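PDB 3EJK: dTDP Sugar Isomerase from Desulfovibrio desulfuricans subsp. desulfuricans str. G20, which probably catalyses the 3,5-epimerisation of dTDP-4-dehydro-6-deoxy-alpha-D-glucose to dTDP-4-dehydro-beta-L-rhamnose, a step on the way to dTDP-L-rhamnose. Local coordinates for residues I16-V20 with E21-L25; L107-P110 with D111-L115; R151-Q154 with D155-F158; F161-G165 with A166-G170. One frame throughout, in Å; residues are numbered along the deposited sequence.

Contact 1. Residues I16-V20 with E21-L25; sequences ILLPV and EGAQL
A short beta hairpin brings strand 16-17 back against the start of strand 24-31, and I16 faces L25 across its open end. These two form an antiparallel hydrogen-bonded pair: I16 N donates a hydrogen bond to L25 O at 2.7 Å, and L25 N returns the bond to I16 O at 2.8 Å. L17 and Q24 follow as the non-hydrogen-bonded pair. Their side chains run alongside each other in the same direction, L17 CD2 lying 3.7 Å from Q24 CG and reaching along the stem to the amide nitrogen. On the face that carries I16 and L25, the CB atoms of these two residues stand 4.2 Å apart. Beyond the paired residues the chains spread. L18 N reaches A23 O only through a weak bond of 3.3 Å, and water 1 bridges the same two atoms by accepting from L18 N and donating to A23 O. L18 has CG beside its backbone N (chi1 -65°), which carries CD1 over the methyl of A23, 3.8 Å from A23 CB, while CD2 comes to 4.2 Å from L25 CD2, where the two leucine side chains cross at a slant. V105 and L116 lie against L18 and L25 from strands 102-108 and 114-118. The connection closes with A23 N bonded to V20 O at 3.1 Å, and G22 has the positive phi expected at the third position. This is a type II beta turn from V20 to A23, closing a hairpin whose second strand belongs to the large antiparallel sheet of a cupin-type fold.

Contact 2. Residues L107-P110 with D111-L115; sequences LGRP and DNYRL
G108 and N112 form a single antiparallel hydrogen-bonded bridge, in which G108 N points almost straight at N112 O (2.9 Å, 170° at the hydrogen), while the return bond from N112 N to G108 O is weak. Between them the chain turns through a cis peptide before P110. Water 2 spans the bend, donating to P110 O and accepting from Y113 N, and Y113 is the centre of an inverse gamma turn. R109 and Y113 leave the loop in the same direction, side by side. R109 CG lies 4.0 Å from Y113 CB, and the guanidinium and phenol planes stand 76° apart. On the strand side of the bridge, L107 CD2 comes to 3.8 Å from R114 O. N112 OD1 meets the guanidinium edge of R114 in its plane, through a weak bond from NH1 (2.8 Å), while R114 NE forms a salt bridge with E27. The polar ends of R109 and Y113 find their partners elsewhere: R109 NH2 bonds to P81 O and pairs with E59 of the second subunit, and Y113 OH bonds to H40 O. The loop joins strand 102-108 to strand 114-118, beside strands 24-31, 38-43 and 76-82 and against the neighbouring subunit.

Contact 3. Residues R151-Q154 with D155-F158; sequences RAPQ and DAPF
A152 and F158 meet at the open side of a tight turn, the methyl of A152 resting 3.9 Å from F158 CZ, the far tip of the phenyl ring. The approach to the ring is oblique. F158 CG sits between the backbone N and the carbonyl carbon (chi1 70°), the crowded position, and from there the ring reaches back toward the first half of the loop. A second methyl joins them: A156 CB lies 4.0 Å from A152 CB, so A152 CB touches both A156 CB and the ring. P153 adds a looser contact, its CD 4.4 Å from A156 CB. What returns A156 to A152 is a type I beta turn from P153 to A156, lying in the loop that follows strand 149-151; the chain after the turn, together with the F158 torsion, then brings in the ring. The turn is closed by A156 N bonding to P153 O at 2.9 Å, fairly straight at the hydrogen (155°). Q154 and D155 take the two corner positions, pointing outward overall. D155 is turned so that its carboxylate comes back over the start of the turn, with OD1 3.5 Å from P153 CB, a contact between a carboxylate oxygen and an aliphatic carbon. The Q154 side chain leans on V65 and A67 of strand 65-71. The backbone oxygen of Q154 accepts a weak bond from W68 NE1, and backbone bonding between A152 and W68 holds the beginning of the loop to that same strand.

Contact 4. Residues F161-G165 with A166-G170; sequences FSWAG and ADLSG
The rings of F161 and W163 both receive the methyl of A166, which comes obliquely to each: A166 CB is 4.0 Å from W163 CE3 and 4.1 Å from F161 CZ. The rings themselves form a T-shaped (edge-to-face) pair. F161 CE2 lies 3.6 Å above one face of the W163 indole, over its centre, while W163 CD2 lies at the phenyl edge in the plane of that ring. L168 CD2 reaches the indole edge near its plane, 4.4 Å from W163 CZ3. W163 CG lies beside the backbone N (chi1 -79°), which sets the indole alongside A166. W68 also meets the indole, its plane inclined at about 45°, and V65, A67, V88 and A127 of the neighbouring strands pack against W163. Backbone bonds shape the loop: A166 N donates to W163 O at 3.1 Å, and G165 N bonds to S162 O. Local to 166-170, D167 OD1 accepts S169 N on its anti side, forming an Asx turn, and S169 OG on its syn side at 2.7 Å; S169 OG is also bonded to T171 OG1. Across the contact itself the side-chain chemistry is apolar, A166 and L168 packing on aromatic rings that rest on the sheet, with one backbone bond closing the bend.

In the fold
The four contacts come in series along the chain, each closing before the next opens. Contacts 1 and 2 are neighbours in space, their centres 16 Å apart. L25 packs on L107, R114 and L115, and both contacts reach the larger antiparallel sheet, where strands 24-31 and 114-118 lie side by side; contact 2 enters it from the five-stranded sheet. Contacts 3 and 4 have centres 15 Å apart and touch where Q154 O meets W163 CD1. Contacts 2 and 3 lie on opposite sides of the chain's centre, 27 Å between centres. Contacts 1 and 2 are turns between strands, contact 2 also facing the second subunit, whereas 3 and 4 lie in the C-terminal stretch packed on strand 65-71 of the five-stranded sheet.

Contact 1. Residues I16-V20 with E21-L25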
loop_
_atom_site.group_PDB
_atom_site.type_symbol
_atom_site.label_atom_id
_atom_site.label_comp_id
_atom_site.label_asym_id
_atom_site.label_seq_id
_atom_site.Cartn_x
_atom_site.Cartn_y
_atom_site.Cartn_z
ATOM N N ILE A 16 9.748 -10.207 -16.159
ATOM C CA ILE A 16 9.083 -10.753 -17.333
ATOM C C ILE A 16 8.573 -9.631 -18.201
ATOM O O ILE A 16 7.921 -8.716 -17.734
ATOM C CB ILE A 16 7.876 -11.639 -16.924
ATOM C CG1 ILE A 16 8.373 -12.878 -16.187
ATOM C CG2 ILE A 16 7.083 -12.046 -18.132
ATOM C CD1 ILE A 16 9.385 -13.671 -16.988
ATOM N N LEU A 17 8.871 -9.728 -19.482
ATOM C CA LEU A 17 8.415 -8.742 -20.453
ATOM C C LEU A 17 7.043 -9.202 -20.899
ATOM O O LEU A 17 6.700 -10.376 -20.771
ATOM C CB LEU A 17 9.378 -8.582 -21.636
ATOM C CG LEU A 17 10.779 -8.153 -21.186
ATOM C CD1 LEU A 17 11.609 -7.684 -22.367
ATOM C CD2 LEU A 17 10.669 -7.051 -20.129
ATOM N N LEU A 18 6.261 -8.250 -21.375
ATOM C CA LEU A 18 4.883 -8.499 -21.798
ATOM C C LEU A 18 4.747 -8.091 -23.245
ATOM O O LEU A 18 5.669 -7.494 -23.798
ATOM C CB LEU A 18 3.936 -7.719 -20.913
ATOM C CG LEU A 18 3.903 -8.114 -19.440
ATOM C CD1 LEU A 18 3.240 -7.012 -18.595
ATOM C CD2 LEU A 18 3.196 -9.465 -19.285
ATOM N N PRO A 19 3.610 -8.408 -23.872
ATOM C CA PRO A 19 3.478 -8.138 -25.293
ATOM C C PRO A 19 3.356 -6.669 -25.629
ATOM O O PRO A 19 3.273 -6.309 -26.798
ATOM C CB PRO A 19 2.214 -8.901 -25.679
ATOM C CG PRO A 19 2.107 -9.969 -24.639
ATOM C CD PRO A 19 2.537 -9.286 -23.390
ATOM N N VAL A 20 3.328 -5.840 -24.599
ATOM C CA VAL A 20 3.339 -4.381 -24.795
ATOM C C VAL A 20 4.723 -3.929 -24.347
ATOM O O VAL A 20 5.140 -4.184 -23.216
ATOM C CB VAL A 20 2.231 -3.586 -24.032
ATOM C CG1 VAL A 20 2.534 -2.093 -24.077
ATOM C CG2 VAL A 20 0.845 -3.837 -24.638
ATOM N N GLU A 21 5.426 -3.284 -25.273
ATOM C CA GLU A 21 6.782 -2.782 -25.042
ATOM C C GLU A 21 6.865 -1.932 -23.799
ATOM O O GLU A 21 6.088 -0.985 -23.625
ATOM C CB GLU A 21 7.265 -1.945 -26.237
ATOM C CG GLU A 21 8.649 -1.371 -26.038
ATOM C CD GLU A 21 9.705 -2.448 -26.089
ATOM O OE1 GLU A 21 9.823 -3.089 -27.151
ATOM O OE2 GLU A 21 10.416 -2.652 -25.085
ATOM N N GLY A 22 7.822 -2.281 -22.968
ATOM C CA GLY A 22 8.125 -1.571 -21.736
ATOM C C GLY A 22 7.352 -2.029 -20.521
ATOM O O GLY A 22 7.690 -1.690 -19.382
ATOM N N ALA A 23 6.268 -2.750 -20.766
ATOM C CA ALA A 23 5.456 -3.275 -19.660
ATOM C C ALA A 23 6.221 -4.474 -19.094
ATOM O O ALA A 23 6.736 -5.316 -19.830
ATOM C CB ALA A 23 4.084 -3.661 -20.115
ATOM N N GLN A 24 6.344 -4.515 -17.781
ATOM C CA GLN A 24 7.102 -5.582 -17.130
ATOM C C GLN A 24 6.419 -6.092 -15.903
ATOM O O GLN A 24 5.685 -5.395 -15.233
ATOM C CB GLN A 24 8.487 -5.086 -16.718
ATOM C CG GLN A 24 9.345 -4.533 -17.822
ATOM C CD GLN A 24 10.650 -3.984 -17.275
ATOM O OE1 GLN A 24 10.814 -3.840 -16.065
ATOM N NE2 GLN A 24 11.579 -3.669 -18.161
ATOM N N LEU A 25 6.723 -7.337 -15.605
ATOM C CA LEU A 25 6.161 -8.017 -14.468
ATOM C C LEU A 25 7.294 -8.632 -13.668
ATOM O O LEU A 25 8.128 -9.361 -14.206
ATOM C CB LEU A 25 5.210 -9.062 -15.019
ATOM C CG LEU A 25 3.974 -9.518 -14.288
ATOM C CD1 LEU A 25 3.123 -8.317 -13.914
ATOM C CD2 LEU A 25 3.244 -10.483 -15.256
HETATM O O HOH W 1 7.290 -5.919 -22.281
#

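Contact 2. Residues L107-P110 with D111-L115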
loop_
_atom_site.group_PDB
_atom_site.type_symbol
_atom_site.label_atom_id
_atom_site.label_comp_id
_atom_site.label_asym_id
_atom_site.label_seq_id
_atom_site.Cartn_x
_atom_site.Cartn_y
_atom_site.Cartn_z
ATOM N N LEU A 107 -3.336 -9.883 -11.310
ATOM C CA LEU A 107 -2.573 -9.480 -10.126
ATOM C C LEU A 107 -3.330 -9.782 -8.852
ATOM O O LEU A 107 -4.512 -9.441 -8.703
ATOM C CB LEU A 107 -2.221 -7.988 -10.153
ATOM C CG LEU A 107 -1.261 -7.499 -11.247
ATOM C CD1 LEU A 107 -1.059 -5.994 -11.120
ATOM C CD2 LEU A 107 0.088 -8.228 -11.178
ATOM N N GLY A 108 -2.612 -10.417 -7.933
ATOM C CA GLY A 108 -3.162 -10.804 -6.627
ATOM C C GLY A 108 -2.669 -12.125 -6.079
ATOM O O GLY A 108 -2.182 -12.997 -6.788
ATOM N N ARG A 109 -2.799 -12.214 -4.768
ATOM C CA ARG A 109 -2.428 -13.385 -3.983
ATOM C C ARG A 109 -3.406 -14.524 -4.200
ATOM O O ARG A 109 -4.574 -14.291 -4.457
ATOM C CB ARG A 109 -2.360 -13.032 -2.492
ATOM C CG ARG A 109 -1.235 -12.093 -2.176
ATOM C CD ARG A 109 -1.028 -12.050 -0.669
ATOM N NE ARG A 109 -1.960 -11.144 -0.059
ATOM C CZ ARG A 109 -2.410 -11.224 1.181
ATOM N NH1 ARG A 109 -2.078 -12.228 1.972
ATOM N NH2 ARG A 109 -3.236 -10.298 1.601
ATOM N N PRO A 110 -2.927 -15.765 -4.036
ATOM C CA PRO A 110 -1.550 -15.905 -3.593
ATOM C C PRO A 110 -0.549 -16.235 -4.670
ATOM O O PRO A 110 0.654 -16.201 -4.419
ATOM C CB PRO A 110 -1.627 -17.113 -2.678
ATOM C CG PRO A 110 -2.629 -17.986 -3.353
ATOM C CD PRO A 110 -3.652 -17.044 -3.966
ATOM N N ASP A 111 -1.036 -16.532 -5.862
ATOM C CA ASP A 111 -0.152 -17.005 -6.912
ATOM C C ASP A 111 0.226 -15.978 -7.943
ATOM O O ASP A 111 1.023 -16.258 -8.831
ATOM C CB ASP A 111 -0.774 -18.206 -7.624
ATOM C CG ASP A 111 -1.016 -19.382 -6.689
ATOM O OD1 ASP A 111 -0.294 -19.493 -5.683
ATOM O OD2 ASP A 111 -1.910 -20.207 -6.995
ATOM N N ASN A 112 -0.330 -14.789 -7.812
ATOM C CA ASN A 112 -0.068 -13.735 -8.777
ATOM C C ASN A 112 0.372 -12.431 -8.159
ATOM O O ASN A 112 0.040 -11.346 -8.657
ATOM C CB ASN A 112 -1.311 -13.509 -9.612
ATOM C CG ASN A 112 -1.548 -14.633 -10.611
ATOM O OD1 ASN A 112 -0.769 -14.832 -11.534
ATOM N ND2 ASN A 112 -2.616 -15.365 -10.421
ATOM N N TYR A 113 1.065 -12.542 -7.038
ATOM C CA TYR A 113 1.548 -11.346 -6.317
ATOM C C TYR A 113 2.857 -10.840 -6.950
ATOM O O TYR A 113 3.959 -11.264 -6.621
ATOM C CB TYR A 113 1.667 -11.600 -4.822
ATOM C CG TYR A 113 1.934 -10.310 -4.084
ATOM C CD1 TYR A 113 0.990 -9.297 -4.090
ATOM C CD2 TYR A 113 3.125 -10.099 -3.396
ATOM C CE1 TYR A 113 1.212 -8.115 -3.433
ATOM C CE2 TYR A 113 3.367 -8.917 -2.739
ATOM C CZ TYR A 113 2.401 -7.923 -2.755
ATOM O OH TYR A 113 2.633 -6.722 -2.130
ATOM N N ARG A 114 2.675 -9.961 -7.921
ATOM C CA ARG A 114 3.768 -9.371 -8.693
ATOM C C ARG A 114 3.624 -7.883 -8.843
ATOM O O ARG A 114 2.578 -7.287 -8.528
ATOM C CB ARG A 114 3.792 -9.986 -10.074
ATOM C CG ARG A 114 3.850 -11.518 -10.010
ATOM C CD ARG A 114 3.796 -12.142 -11.374
ATOM N NE ARG A 114 4.119 -13.567 -11.312
ATOM C CZ ARG A 114 3.238 -14.558 -11.436
ATOM N NH1 ARG A 114 1.961 -14.295 -11.651
ATOM N NH2 ARG A 114 3.640 -15.824 -11.363
ATOM N N LEU A 115 4.702 -7.302 -9.344
ATOM C CA LEU A 115 4.770 -5.865 -9.591
ATOM C C LEU A 115 4.675 -5.663 -11.109
ATOM O O LEU A 115 5.429 -6.247 -11.876
ATOM C CB LEU A 115 6.066 -5.258 -9.059
ATOM C CG LEU A 115 6.086 -3.721 -9.003
ATOM C CD1 LEU A 115 5.235 -3.275 -7.874
ATOM C CD2 LEU A 115 7.518 -3.182 -8.812
HETATM O O HOH W 2 2.516 -14.811 -6.011
#

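Contact 3. Residues R151-Q154 with D155-F158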
loop_
_atom_site.group_PDB
_atom_site.type_symbol
_atom_site.label_atom_id
_atom_site.label_comp_id
_atom_site.label_asym_id
_atom_site.label_seq_id
_atom_site.Cartn_x
_atom_site.Cartn_y
_atom_site.Cartn_z
ATOM N N ARG A 151 -8.131 10.337 -19.828
ATOM C CA ARG A 151 -9.082 9.247 -19.658
ATOM C C ARG A 151 -9.938 9.061 -20.885
ATOM O O ARG A 151 -10.064 9.940 -21.746
ATOM C CB ARG A 151 -10.005 9.464 -18.450
ATOM C CG ARG A 151 -10.855 10.736 -18.521
ATOM C CD ARG A 151 -11.861 10.853 -17.374
ATOM N N ALA A 152 -10.533 7.881 -20.894
ATOM C CA ALA A 152 -11.489 7.432 -21.919
ATOM C C ALA A 152 -12.577 6.573 -21.273
ATOM O O ALA A 152 -12.310 5.865 -20.306
ATOM C CB ALA A 152 -10.783 6.641 -23.025
ATOM N N PRO A 153 -13.807 6.646 -21.786
ATOM C CA PRO A 153 -14.869 5.770 -21.247
ATOM C C PRO A 153 -14.421 4.314 -21.299
ATOM O O PRO A 153 -13.646 3.935 -22.167
ATOM C CB PRO A 153 -16.044 5.999 -22.189
ATOM C CG PRO A 153 -15.786 7.358 -22.824
ATOM C CD PRO A 153 -14.280 7.512 -22.880
ATOM N N GLN A 154 -14.909 3.517 -20.365
ATOM C CA GLN A 154 -14.467 2.128 -20.257
ATOM C C GLN A 154 -14.829 1.292 -21.473
ATOM O O GLN A 154 -14.311 0.198 -21.626
ATOM C CB GLN A 154 -14.984 1.444 -18.998
ATOM C CG GLN A 154 -16.440 1.113 -19.005
ATOM C CD GLN A 154 -16.806 0.287 -17.779
ATOM O OE1 GLN A 154 -16.651 0.750 -16.663
ATOM N NE2 GLN A 154 -17.289 -0.938 -17.994
ATOM N N ASP A 155 -15.716 1.820 -22.303
ATOM C CA ASP A 155 -16.153 1.135 -23.549
ATOM C C ASP A 155 -15.676 1.844 -24.807
ATOM O O ASP A 155 -16.172 1.602 -25.918
ATOM C CB ASP A 155 -17.667 0.890 -23.601
ATOM C CG ASP A 155 -18.484 2.165 -23.505
ATOM O OD1 ASP A 155 -17.909 3.277 -23.441
ATOM O OD2 ASP A 155 -19.712 2.036 -23.465
ATOM N N ALA A 156 -14.689 2.704 -24.631
ATOM C CA ALA A 156 -14.125 3.454 -25.766
ATOM C C ALA A 156 -13.859 2.521 -26.946
ATOM O O ALA A 156 -13.081 1.574 -26.843
ATOM C CB ALA A 156 -12.857 4.209 -25.361
ATOM N N PRO A 157 -14.499 2.780 -28.091
ATOM C CA PRO A 157 -14.321 1.808 -29.158
ATOM C C PRO A 157 -12.955 1.776 -29.813
ATOM O O PRO A 157 -12.674 0.861 -30.567
ATOM C CB PRO A 157 -15.400 2.186 -30.183
ATOM C CG PRO A 157 -15.796 3.550 -29.852
ATOM C CD PRO A 157 -15.570 3.737 -28.384
ATOM N N PHE A 158 -12.113 2.742 -29.485
ATOM C CA PHE A 158 -10.757 2.830 -30.087
ATOM C C PHE A 158 -9.734 2.027 -29.271
ATOM O O PHE A 158 -8.607 1.816 -29.697
ATOM C CB PHE A 158 -10.300 4.287 -30.320
ATOM C CG PHE A 158 -10.012 5.047 -29.069
ATOM C CD1 PHE A 158 -11.016 5.706 -28.398
ATOM C CD2 PHE A 158 -8.736 5.082 -28.558
ATOM C CE1 PHE A 158 -10.751 6.387 -27.246
ATOM C CE2 PHE A 158 -8.468 5.758 -27.401
ATOM C CZ PHE A 158 -9.477 6.412 -26.745
#

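Contact 4. Residues F161-G165 with A166-G170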
loop_
_atom_site.group_PDB
_atom_site.type_symbol
_atom_site.label_atom_id
_atom_site.label_comp_id
_atom_site.label_asym_id
_atom_site.label_seq_id
_atom_site.Cartn_x
_atom_site.Cartn_y
_atom_site.Cartn_z
ATOM N N PHE A 161 -10.495 -3.638 -26.413
ATOM C CA PHE A 161 -10.835 -4.628 -25.402
ATOM C C PHE A 161 -12.183 -4.335 -24.765
ATOM O O PHE A 161 -12.428 -3.237 -24.279
ATOM C CB PHE A 161 -9.766 -4.714 -24.307
ATOM C CG PHE A 161 -10.069 -5.760 -23.269
ATOM C CD1 PHE A 161 -9.711 -7.068 -23.475
ATOM C CD2 PHE A 161 -10.733 -5.432 -22.097
ATOM C CE1 PHE A 161 -10.000 -8.048 -22.526
ATOM C CE2 PHE A 161 -11.031 -6.399 -21.148
ATOM C CZ PHE A 161 -10.659 -7.721 -21.371
ATOM N N SER A 162 -13.013 -5.367 -24.719
ATOM C CA SER A 162 -14.364 -5.262 -24.164
ATOM C C SER A 162 -14.472 -5.709 -22.718
ATOM O O SER A 162 -14.511 -6.888 -22.412
ATOM C CB SER A 162 -15.342 -6.075 -25.000
ATOM O OG SER A 162 -16.640 -6.002 -24.460
ATOM N N TRP A 163 -14.556 -4.743 -21.829
ATOM C CA TRP A 163 -14.711 -5.047 -20.414
ATOM C C TRP A 163 -16.030 -5.719 -20.175
ATOM O O TRP A 163 -16.173 -6.527 -19.270
ATOM C CB TRP A 163 -14.621 -3.799 -19.537
ATOM C CG TRP A 163 -13.240 -3.413 -19.340
ATOM C CD1 TRP A 163 -12.604 -2.339 -19.872
ATOM C CD2 TRP A 163 -12.264 -4.131 -18.586
ATOM N NE1 TRP A 163 -11.294 -2.331 -19.476
ATOM C CE2 TRP A 163 -11.057 -3.425 -18.690
ATOM C CE3 TRP A 163 -12.293 -5.309 -17.836
ATOM C CZ2 TRP A 163 -9.889 -3.854 -18.079
ATOM C CZ3 TRP A 163 -11.125 -5.729 -17.225
ATOM C CH2 TRP A 163 -9.944 -5.006 -17.351
ATOM N N ALA A 164 -16.987 -5.407 -21.030
ATOM C CA ALA A 164 -18.340 -5.958 -20.851
ATOM C C ALA A 164 -18.323 -7.454 -21.090
ATOM O O ALA A 164 -19.146 -8.205 -20.579
ATOM C CB ALA A 164 -19.321 -5.293 -21.783
ATOM N N GLY A 165 -17.343 -7.878 -21.861
ATOM C CA GLY A 165 -17.221 -9.269 -22.241
ATOM C C GLY A 165 -16.268 -10.041 -21.361
ATOM O O GLY A 165 -16.157 -11.252 -21.472
ATOM N N ALA A 166 -15.595 -9.345 -20.466
ATOM C CA ALA A 166 -14.585 -9.998 -19.591
ATOM C C ALA A 166 -15.156 -10.960 -18.565
ATOM O O ALA A 166 -16.230 -10.762 -18.011
ATOM C CB ALA A 166 -13.715 -8.951 -18.871
ATOM N N ASP A 167 -14.378 -11.999 -18.303
ATOM C CA ASP A 167 -14.712 -12.982 -17.272
ATOM C C ASP A 167 -14.053 -12.522 -15.991
ATOM O O ASP A 167 -12.825 -12.605 -15.839
ATOM C CB ASP A 167 -14.225 -14.372 -17.666
ATOM C CG ASP A 167 -14.490 -15.414 -16.599
ATOM O OD1 ASP A 167 -15.091 -15.095 -15.545
ATOM O OD2 ASP A 167 -14.081 -16.570 -16.826
ATOM N N LEU A 168 -14.874 -11.996 -15.090
ATOM C CA LEU A 168 -14.379 -11.480 -13.830
ATOM C C LEU A 168 -14.761 -12.399 -12.684
ATOM O O LEU A 168 -14.819 -11.990 -11.532
ATOM C CB LEU A 168 -14.894 -10.057 -13.585
ATOM C CG LEU A 168 -14.560 -9.026 -14.685
ATOM C CD1 LEU A 168 -15.074 -7.646 -14.306
ATOM C CD2 LEU A 168 -13.074 -8.992 -14.955
ATOM N N SER A 169 -15.014 -13.653 -13.018
ATOM C CA SER A 169 -15.446 -14.633 -12.005
ATOM C C SER A 169 -14.310 -14.990 -11.068
ATOM O O SER A 169 -14.505 -15.338 -9.917
ATOM C CB SER A 169 -15.944 -15.912 -12.670
ATOM O OG SER A 169 -14.849 -16.581 -13.256
ATOM N N GLY A 170 -13.111 -14.868 -11.589
ATOM C CA GLY A 170 -11.921 -15.236 -10.846
ATOM C C GLY A 170 -11.805 -16.742 -10.697
ATOM O O GLY A 170 -10.805 -17.256 -10.205
#